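Heat shock protein STI1 (Saccharomyces cerevisiae, PDB 3UPV) is an adaptor co-chaperone that binds Hsp70 and Hsp90, represented here by its TPR2B domain in complex with a peptide from the Hsp70 C-terminus. Local coordinates at residues G40-A45 with F71-I76; K78-I83 with D115-K120. All blocks are in the same frame, centred on the assembly; numbering follows the deposited sequence.

Interaction 1. Residues G40-A45 with F71-I76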
ATOM      1  N   GLY A  40       7.571   0.780   5.369  1.00  8.87           N
ATOM      2  CA  GLY A  40       7.934  -0.650   5.318  1.00  9.03           C
ATOM      3  C   GLY A  40       6.707  -1.550   5.174  1.00  7.68           C
ATOM      4  O   GLY A  40       6.721  -2.563   4.422  1.00  8.08           O
ATOM      5  N   TYR A  41       5.661  -1.227   5.940  1.00  8.29           N
ATOM      6  CA  TYR A  41       4.396  -1.982   5.885  1.00  8.13           C
ATOM      7  C   TYR A  41       3.744  -1.823   4.532  1.00  7.40           C
ATOM      8  O   TYR A  41       3.384  -2.839   3.913  1.00  9.28           O
ATOM      9  CB  TYR A  41       3.476  -1.498   7.010  1.00  9.96           C
ATOM     10  CG  TYR A  41       4.089  -1.710   8.351  1.00  8.09           C
ATOM     11  CD1 TYR A  41       4.693  -0.633   9.012  1.00  8.96           C
ATOM     12  CD2 TYR A  41       4.152  -2.979   8.923  1.00  6.37           C
ATOM     13  CE1 TYR A  41       5.315  -0.774  10.210  1.00 11.75           C
ATOM     14  CE2 TYR A  41       4.735  -3.133  10.236  1.00  8.93           C
ATOM     15  CZ  TYR A  41       5.358  -2.021  10.841  1.00  8.51           C
ATOM     16  OH  TYR A  41       6.013  -2.033  12.061  1.00  9.76           O
ATOM     17  N   SER A  42       3.596  -0.582   4.072  1.00  7.56           N
ATOM     18  CA  SER A  42       2.977  -0.336   2.777  1.00  5.50           C
ATOM     19  C   SER A  42       3.782  -1.059   1.706  1.00  6.36           C
ATOM     20  O   SER A  42       3.200  -1.657   0.791  1.00  5.80           O
ATOM     21  CB  SER A  42       2.884   1.163   2.485  1.00  5.90           C
ATOM     22  OG  SER A  42       2.502   1.363   1.124  1.00 11.07           O
ATOM     23  N   ASN A  43       5.132  -0.991   1.801  1.00  6.81           N
ATOM     24  CA  ASN A  43       5.981  -1.577   0.780  1.00  9.06           C
ATOM     25  C   ASN A  43       5.862  -3.102   0.821  1.00  7.57           C
ATOM     26  O   ASN A  43       5.668  -3.748  -0.227  1.00  7.39           O
ATOM     27  CB  ASN A  43       7.451  -1.159   0.947  1.00  7.70           C
ATOM     28  CG  ASN A  43       7.732   0.309   0.549  1.00 11.36           C
ATOM     29  OD1 ASN A  43       6.949   1.010  -0.122  1.00 10.78           O
ATOM     30  ND2 ASN A  43       8.917   0.754   0.952  1.00 10.17           N
ATOM     31  N   ARG A  44       5.892  -3.705   2.027  1.00  6.70           N
ATOM     32  CA  ARG A  44       5.714  -5.138   2.036  1.00  6.53           C
ATOM     33  C   ARG A  44       4.337  -5.507   1.484  1.00  5.97           C
ATOM     34  O   ARG A  44       4.236  -6.495   0.712  1.00  7.75           O
ATOM     35  CB  ARG A  44       5.834  -5.647   3.481  1.00  7.67           C
ATOM     36  CG  ARG A  44       5.898  -7.150   3.519  1.00  6.25           C
ATOM     37  CD  ARG A  44       6.311  -7.774   4.884  1.00 10.84           C
ATOM     38  NE  ARG A  44       5.388  -7.453   5.943  1.00  7.38           N
ATOM     39  CZ  ARG A  44       5.607  -7.729   7.216  1.00  8.62           C
ATOM     40  NH1 ARG A  44       6.774  -8.309   7.614  1.00  7.97           N
ATOM     41  NH2 ARG A  44       4.686  -7.378   8.092  1.00 11.25           N
ATOM     42  N   ALA A  45       3.278  -4.728   1.835  1.00  7.50           N
ATOM     43  CA  ALA A  45       1.955  -4.975   1.233  1.00  7.66           C
ATOM     44  C   ALA A  45       2.021  -5.002  -0.294  1.00  7.24           C
ATOM     45  O   ALA A  45       1.313  -5.777  -0.974  1.00  7.20           O
ATOM     46  CB  ALA A  45       0.945  -3.937   1.669  1.00  8.63           C
ATOM     47  N   PHE A  71      -0.244   8.990   5.144  1.00 15.14           N
ATOM     48  CA  PHE A  71       0.324   8.179   4.089  1.00 14.55           C
ATOM     49  C   PHE A  71      -0.806   7.710   3.143  1.00 14.34           C
ATOM     50  O   PHE A  71      -1.366   6.592   3.286  1.00 14.15           O
ATOM     51  CB  PHE A  71       1.033   7.007   4.776  1.00 15.46           C
ATOM     52  CG  PHE A  71       1.919   6.198   3.898  1.00 15.39           C
ATOM     53  CD1 PHE A  71       2.391   6.675   2.657  1.00 17.98           C
ATOM     54  CD2 PHE A  71       2.300   4.945   4.329  1.00 17.02           C
ATOM     55  CE1 PHE A  71       3.211   5.851   1.870  1.00 18.90           C
ATOM     56  CE2 PHE A  71       3.136   4.146   3.566  1.00 19.20           C
ATOM     57  CZ  PHE A  71       3.586   4.598   2.335  1.00 16.14           C
ATOM     58  N   VAL A  72      -1.117   8.564   2.158  1.00 13.15           N
ATOM     59  CA  VAL A  72      -2.241   8.320   1.254  1.00 12.71           C
ATOM     60  C   VAL A  72      -2.114   6.949   0.513  1.00 12.03           C
ATOM     61  O   VAL A  72      -3.106   6.263   0.224  1.00 12.78           O
ATOM     62  CB  VAL A  72      -2.278   9.492   0.190  1.00 11.57           C
ATOM     63  CG1 VAL A  72      -3.311   9.238  -0.897  1.00 12.02           C
ATOM     64  CG2 VAL A  72      -2.431  10.890   0.834  1.00 12.09           C
ATOM     65  N   ARG A  73      -0.875   6.587   0.150  1.00 11.74           N
ATOM     66  CA  ARG A  73      -0.632   5.371  -0.658  1.00 10.78           C
ATOM     67  C   ARG A  73      -1.155   4.149   0.040  1.00 10.29           C
ATOM     68  O   ARG A  73      -1.657   3.229  -0.590  1.00  9.60           O
ATOM     69  CB  ARG A  73       0.847   5.191  -0.916  1.00 10.84           C
ATOM     70  CG  ARG A  73       1.085   3.996  -1.850  1.00 16.25           C
ATOM     71  CD  ARG A  73       1.723   4.559  -3.144  1.00 24.26           C
ATOM     72  NE  ARG A  73       3.133   4.841  -2.991  1.00 28.47           N
ATOM     73  CZ  ARG A  73       3.888   5.562  -3.848  1.00 29.52           C
ATOM     74  NH1 ARG A  73       3.362   6.131  -4.919  1.00 28.82           N
ATOM     75  NH2 ARG A  73       5.191   5.724  -3.621  1.00 28.28           N
ATOM     76  N   ALA A  74      -1.026   4.126   1.366  1.00  9.66           N
ATOM     77  CA  ALA A  74      -1.491   2.960   2.148  1.00  8.91           C
ATOM     78  C   ALA A  74      -3.002   2.775   1.985  1.00  8.64           C
ATOM     79  O   ALA A  74      -3.494   1.663   1.893  1.00  9.37           O
ATOM     80  CB  ALA A  74      -1.132   3.133   3.544  1.00 10.64           C
ATOM     81  N   TYR A  75      -3.720   3.883   1.958  1.00  7.45           N
ATOM     82  CA  TYR A  75      -5.171   3.803   1.772  1.00  7.21           C
ATOM     83  C   TYR A  75      -5.523   3.302   0.377  1.00  7.80           C
ATOM     84  O   TYR A  75      -6.411   2.370   0.242  1.00  6.54           O
ATOM     85  CB  TYR A  75      -5.851   5.135   2.007  1.00  7.58           C
ATOM     86  CG  TYR A  75      -5.696   5.773   3.373  1.00  9.54           C
ATOM     87  CD1 TYR A  75      -6.587   5.495   4.423  1.00 14.29           C
ATOM     88  CD2 TYR A  75      -4.670   6.687   3.620  1.00 11.08           C
ATOM     89  CE1 TYR A  75      -6.427   6.124   5.678  1.00 16.69           C
ATOM     90  CE2 TYR A  75      -4.487   7.249   4.877  1.00 13.57           C
ATOM     91  CZ  TYR A  75      -5.374   7.015   5.879  1.00 15.49           C
ATOM     92  OH  TYR A  75      -5.180   7.701   7.076  1.00 17.12           O
ATOM     93  N   ILE A  76      -4.818   3.823  -0.642  1.00  7.94           N
ATOM     94  CA  ILE A  76      -5.114   3.411  -1.982  1.00  8.08           C
ATOM     95  C   ILE A  76      -4.764   1.923  -2.168  1.00  6.66           C
ATOM     96  O   ILE A  76      -5.557   1.086  -2.684  1.00  6.72           O
ATOM     97  CB  ILE A  76      -4.410   4.254  -3.018  1.00  7.10           C
ATOM     98  CG1 ILE A  76      -4.931   5.679  -2.921  1.00  7.52           C
ATOM     99  CG2 ILE A  76      -4.653   3.616  -4.422  1.00  9.67           C
ATOM    100  CD1 ILE A  76      -4.129   6.670  -3.712  1.00 10.14           C
TER

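Interaction 2. Residues K78-I83 with D115-K120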
ATOM      1  N   LYS A  78      -4.623  -0.457   0.203  1.00  6.58           N
ATOM      2  CA  LYS A  78      -5.624  -1.257   0.898  1.00  6.23           C
ATOM      3  C   LYS A  78      -6.925  -1.440   0.098  1.00  6.36           C
ATOM      4  O   LYS A  78      -7.463  -2.548   0.055  1.00  7.51           O
ATOM      5  CB  LYS A  78      -5.979  -0.546   2.178  1.00  6.73           C
ATOM      6  CG  LYS A  78      -7.039  -1.261   3.013  1.00  5.48           C
ATOM      7  CD  LYS A  78      -7.268  -0.458   4.312  1.00  9.00           C
ATOM      8  CE  LYS A  78      -8.498  -0.949   5.046  1.00  7.66           C
ATOM      9  NZ  LYS A  78      -8.720  -0.251   6.371  1.00  6.95           N
ATOM     10  N   ALA A  79      -7.434  -0.332  -0.470  1.00  5.13           N
ATOM     11  CA  ALA A  79      -8.667  -0.401  -1.271  1.00  5.80           C
ATOM     12  C   ALA A  79      -8.498  -1.333  -2.429  1.00  7.33           C
ATOM     13  O   ALA A  79      -9.433  -2.079  -2.777  1.00  9.42           O
ATOM     14  CB  ALA A  79      -9.060   0.944  -1.769  1.00  7.94           C
ATOM     15  N   THR A  80      -7.327  -1.252  -3.073  1.00  6.93           N
ATOM     16  CA  THR A  80      -7.045  -2.121  -4.246  1.00  7.54           C
ATOM     17  C   THR A  80      -7.084  -3.609  -3.787  1.00  8.11           C
ATOM     18  O   THR A  80      -7.664  -4.444  -4.465  1.00  7.63           O
ATOM     19  CB  THR A  80      -5.734  -1.800  -4.992  1.00  8.90           C
ATOM     20  OG1 THR A  80      -4.608  -2.085  -4.170  1.00 16.18           O
ATOM     21  CG2 THR A  80      -5.659  -0.354  -5.406  1.00  7.24           C
ATOM     22  N   ALA A  81      -6.472  -3.926  -2.639  1.00  6.68           N
ATOM     23  CA  ALA A  81      -6.512  -5.277  -2.096  1.00  8.04           C
ATOM     24  C   ALA A  81      -7.909  -5.658  -1.691  1.00  8.02           C
ATOM     25  O   ALA A  81      -8.352  -6.823  -1.901  1.00  8.39           O
ATOM     26  CB  ALA A  81      -5.524  -5.459  -0.937  1.00  7.78           C
ATOM     27  N   GLN A  82      -8.646  -4.712  -1.147  1.00  8.02           N
ATOM     28  CA  GLN A  82     -10.052  -5.031  -0.758  1.00  7.63           C
ATOM     29  C   GLN A  82     -10.911  -5.359  -2.013  1.00  7.96           C
ATOM     30  O   GLN A  82     -11.704  -6.325  -2.029  1.00  9.65           O
ATOM     31  CB  GLN A  82     -10.696  -3.914   0.072  1.00  6.91           C
ATOM     32  CG  GLN A  82     -10.097  -3.877   1.501  1.00  8.35           C
ATOM     33  CD  GLN A  82     -10.582  -2.697   2.345  1.00  8.46           C
ATOM     34  OE1 GLN A  82     -10.998  -2.869   3.481  1.00 10.55           O
ATOM     35  NE2 GLN A  82     -10.636  -1.542   1.768  1.00  6.79           N
ATOM     36  N   ILE A  83     -10.686  -4.644  -3.112  1.00  7.34           N
ATOM     37  CA  ILE A  83     -11.377  -4.990  -4.305  1.00  7.98           C
ATOM     38  C   ILE A  83     -10.984  -6.421  -4.744  1.00  8.97           C
ATOM     39  O   ILE A  83     -11.829  -7.194  -5.194  1.00 10.24           O
ATOM     40  CB  ILE A  83     -11.043  -3.971  -5.379  1.00  4.99           C
ATOM     41  CG1 ILE A  83     -11.785  -2.660  -5.037  1.00  7.12           C
ATOM     42  CG2 ILE A  83     -11.427  -4.383  -6.832  1.00 10.64           C
ATOM     43  CD1 ILE A  83     -11.350  -1.518  -5.836  1.00 11.78           C
ATOM     44  N   ASP A 115     -10.585   7.713  -8.082  1.00  8.61           N
ATOM     45  CA  ASP A 115     -11.911   7.750  -8.743  1.00 11.32           C
ATOM     46  C   ASP A 115     -12.137   6.479  -9.609  1.00 10.75           C
ATOM     47  O   ASP A 115     -13.231   5.906  -9.653  1.00 11.40           O
ATOM     48  CB  ASP A 115     -12.087   9.005  -9.624  1.00 12.00           C
ATOM     49  CG  ASP A 115     -12.353  10.299  -8.804  1.00 15.52           C
ATOM     50  OD1 ASP A 115     -12.700  10.202  -7.586  1.00 18.92           O
ATOM     51  OD2 ASP A 115     -12.200  11.408  -9.379  1.00 19.43           O
ATOM     52  N   GLN A 116     -11.113   5.963 -10.230  1.00 10.26           N
ATOM     53  CA  GLN A 116     -11.341   4.770 -11.036  1.00 10.03           C
ATOM     54  C   GLN A 116     -11.470   3.495 -10.183  1.00 10.12           C
ATOM     55  O   GLN A 116     -12.216   2.576 -10.561  1.00  8.98           O
ATOM     56  CB  GLN A 116     -10.344   4.618 -12.185  1.00 11.73           C
ATOM     57  CG  GLN A 116      -8.881   4.402 -11.771  1.00 11.47           C
ATOM     58  CD  GLN A 116      -8.501   2.958 -11.669  1.00 16.32           C
ATOM     59  OE1 GLN A 116      -9.077   2.110 -12.310  1.00 13.07           O
ATOM     60  NE2 GLN A 116      -7.491   2.667 -10.856  1.00 18.85           N
ATOM     61  N   LEU A 117     -10.769   3.480  -9.044  1.00  8.52           N
ATOM     62  CA  LEU A 117     -10.967   2.394  -8.059  1.00  9.31           C
ATOM     63  C   LEU A 117     -12.370   2.457  -7.525  1.00  8.43           C
ATOM     64  O   LEU A 117     -13.020   1.415  -7.420  1.00 10.18           O
ATOM     65  CB  LEU A 117      -9.944   2.444  -6.903  1.00  7.25           C
ATOM     66  CG  LEU A 117      -8.536   2.166  -7.407  1.00  9.96           C
ATOM     67  CD1 LEU A 117      -7.539   2.437  -6.325  1.00  9.04           C
ATOM     68  CD2 LEU A 117      -8.331   0.749  -8.090  1.00  8.37           C
ATOM     69  N   TYR A 118     -12.855   3.664  -7.245  1.00  7.41           N
ATOM     70  CA  TYR A 118     -14.184   3.826  -6.702  1.00  9.78           C
ATOM     71  C   TYR A 118     -15.244   3.308  -7.674  1.00 11.27           C
ATOM     72  O   TYR A 118     -16.198   2.591  -7.242  1.00 12.22           O
ATOM     73  CB  TYR A 118     -14.501   5.289  -6.441  1.00  9.23           C
ATOM     74  CG  TYR A 118     -15.724   5.417  -5.536  1.00 11.03           C
ATOM     75  CD1 TYR A 118     -15.581   5.476  -4.157  1.00 12.12           C
ATOM     76  CD2 TYR A 118     -17.034   5.440  -6.091  1.00 12.59           C
ATOM     77  CE1 TYR A 118     -16.692   5.593  -3.335  1.00 14.34           C
ATOM     78  CE2 TYR A 118     -18.111   5.597  -5.312  1.00 13.45           C
ATOM     79  CZ  TYR A 118     -17.940   5.651  -3.916  1.00 13.50           C
ATOM     80  OH  TYR A 118     -19.029   5.741  -3.088  1.00 21.42           O
ATOM     81  N   TYR A 119     -15.065   3.668  -8.938  1.00 11.85           N
ATOM     82  CA  TYR A 119     -16.003   3.282  -9.994  1.00 13.95           C
ATOM     83  C   TYR A 119     -16.019   1.749 -10.103  1.00 13.46           C
ATOM     84  O   TYR A 119     -17.076   1.158 -10.261  1.00 12.89           O
ATOM     85  CB  TYR A 119     -15.611   3.865 -11.344  1.00 14.79           C
ATOM     86  CG  TYR A 119     -16.665   3.517 -12.356  1.00 15.94           C
ATOM     87  CD1 TYR A 119     -17.981   4.023 -12.209  1.00 17.51           C
ATOM     88  CD2 TYR A 119     -16.400   2.629 -13.407  1.00 17.05           C
ATOM     89  CE1 TYR A 119     -19.013   3.659 -13.125  1.00 18.72           C
ATOM     90  CE2 TYR A 119     -17.409   2.258 -14.314  1.00 16.84           C
ATOM     91  CZ  TYR A 119     -18.697   2.773 -14.166  1.00 20.64           C
ATOM     92  OH  TYR A 119     -19.685   2.421 -15.045  1.00 22.64           O
ATOM     93  N   LYS A 120     -14.851   1.139 -10.007  1.00 14.88           N
ATOM     94  CA  LYS A 120     -14.654  -0.286 -10.238  1.00 14.66           C
ATOM     95  C   LYS A 120     -15.307  -1.006  -9.029  1.00 15.44           C
ATOM     96  O   LYS A 120     -16.158  -1.910  -9.187  1.00 15.29           O
ATOM     97  CB  LYS A 120     -13.140  -0.573 -10.419  1.00 14.51           C
ATOM     98  CG  LYS A 120     -12.699  -2.062 -10.440  1.00 18.85           C
ATOM     99  CD  LYS A 120     -11.184  -2.269 -10.779  1.00 19.11           C
ATOM    100  CE  LYS A 120     -10.122  -1.819  -9.698  1.00 22.01           C
ATOM    101  NZ  LYS A 120      -8.875  -2.760  -9.387  1.00 21.18           N
TER
HETATM  102  O   HOH W   1      -7.712  -5.045  -7.222  1.00 14.30           O

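Interaction 1. Residues G40-A45 with F71-I76
Ser42 meets the far end of the Phe71 ring, the short side chain of one helix set against the large ring of the residue just before the next. CZ of Phe71 lies 3.6 Å from OG of Ser42; CB of the serine lies against the same end of the ring, its exact distance doubtful, and the approach to the ring is oblique. Phe71 has its CG anti to the backbone N (chi1 -168°), which carries the ring from the start of 71-76 across to 40-45. Ser42 also holds its OG anti to N (chi1 170°), a turn that directs the hydroxyl at the opposing helix: OG comes within 4.2 Å of CG of Arg73 and 4.4 Å of CA of Ala74. These are carbon contacts; the polar partner of OG is NE of Arg77, one turn on from Arg73 in helix 72-84, to which it is hydrogen-bonded. Ser42 and Ala74 are both small, and their CA atoms come as close as 5.6 Å, so the two backbones come close beside the ring. The pair joins helix 38-50 of TPR 8 to helix 72-84 of TPR 9, the first helices of consecutive tetratricopeptide repeats, which in this fold line the inner groove of the superhelix. The groove is occupied: Arg73, whose CG packs near Ser42, forms a salt bridge through NE with an acidic side chain of the bound peptide, and Phe71 also packs on an acidic side chain of the peptide. From the other helix, ND2 of Asn43 is hydrogen-bonded to the peptide backbone.

Interaction 2. Residues K78-I83 with D115-K120
Thr80 O accepts a hydrogen bond from a water molecule at 2.8 Å, and NZ of Lys120 reaches the same water from the other helix in a weak bond of 3.4 Å. Beside this thin polar bridge the contact is apolar. CG2 of Thr80 presses tightly on CD1 of Leu117 (3.5 Å), the two side chains crossing obliquely, while OG1 of Thr80 is hydrogen-bonded back to Arg77 O. Ile83 fills the next position: its CD1 rests 3.7 Å from the backbone O of Leu117 and 4.3 Å from CB of that leucine. CG2 of Ile83, anti to the backbone N, meets the end of Lys120 at a slant, 4.1 Å from CE of the lysine, whose chain is bent at chi3 (70°) and again at chi4. With an alanine in place of Ile83, a gap would probably open beside Leu117 and the end of Lys120 would be freer to swing. The segment axes are 10.7 Å apart and only 22° from parallel, and the helices meet mainly through side chains. Helix 111-124 thus packs along the first helix of TPR 9, as the C-terminal capping helix does in tetratricopeptide repeat domains.

How the interactions relate
Helix 72-84 serves both contacts: its start faces helix 38-50 in interaction 1, and its later turns face helix 111-124 in interaction 2. Their centres lie about 14 Å apart, and they touch where CG2 of Ile76 packs on CD1 of Leu117 at 3.7 Å. Both are partly buried, but the centre of interaction 1 is about 3 Å from the chain centre, against about 12 Å for interaction 2. Interaction 1 is small, repeat-to-repeat, and flanked by Arg73 and Asn43, which bind the peptide through a salt bridge and a hydrogen bond, whereas interaction 2 reaches the peptide through packing by Thr80. Interaction 2 buries more surface, mostly through aliphatic side chains, with a lysine and a water at its margin.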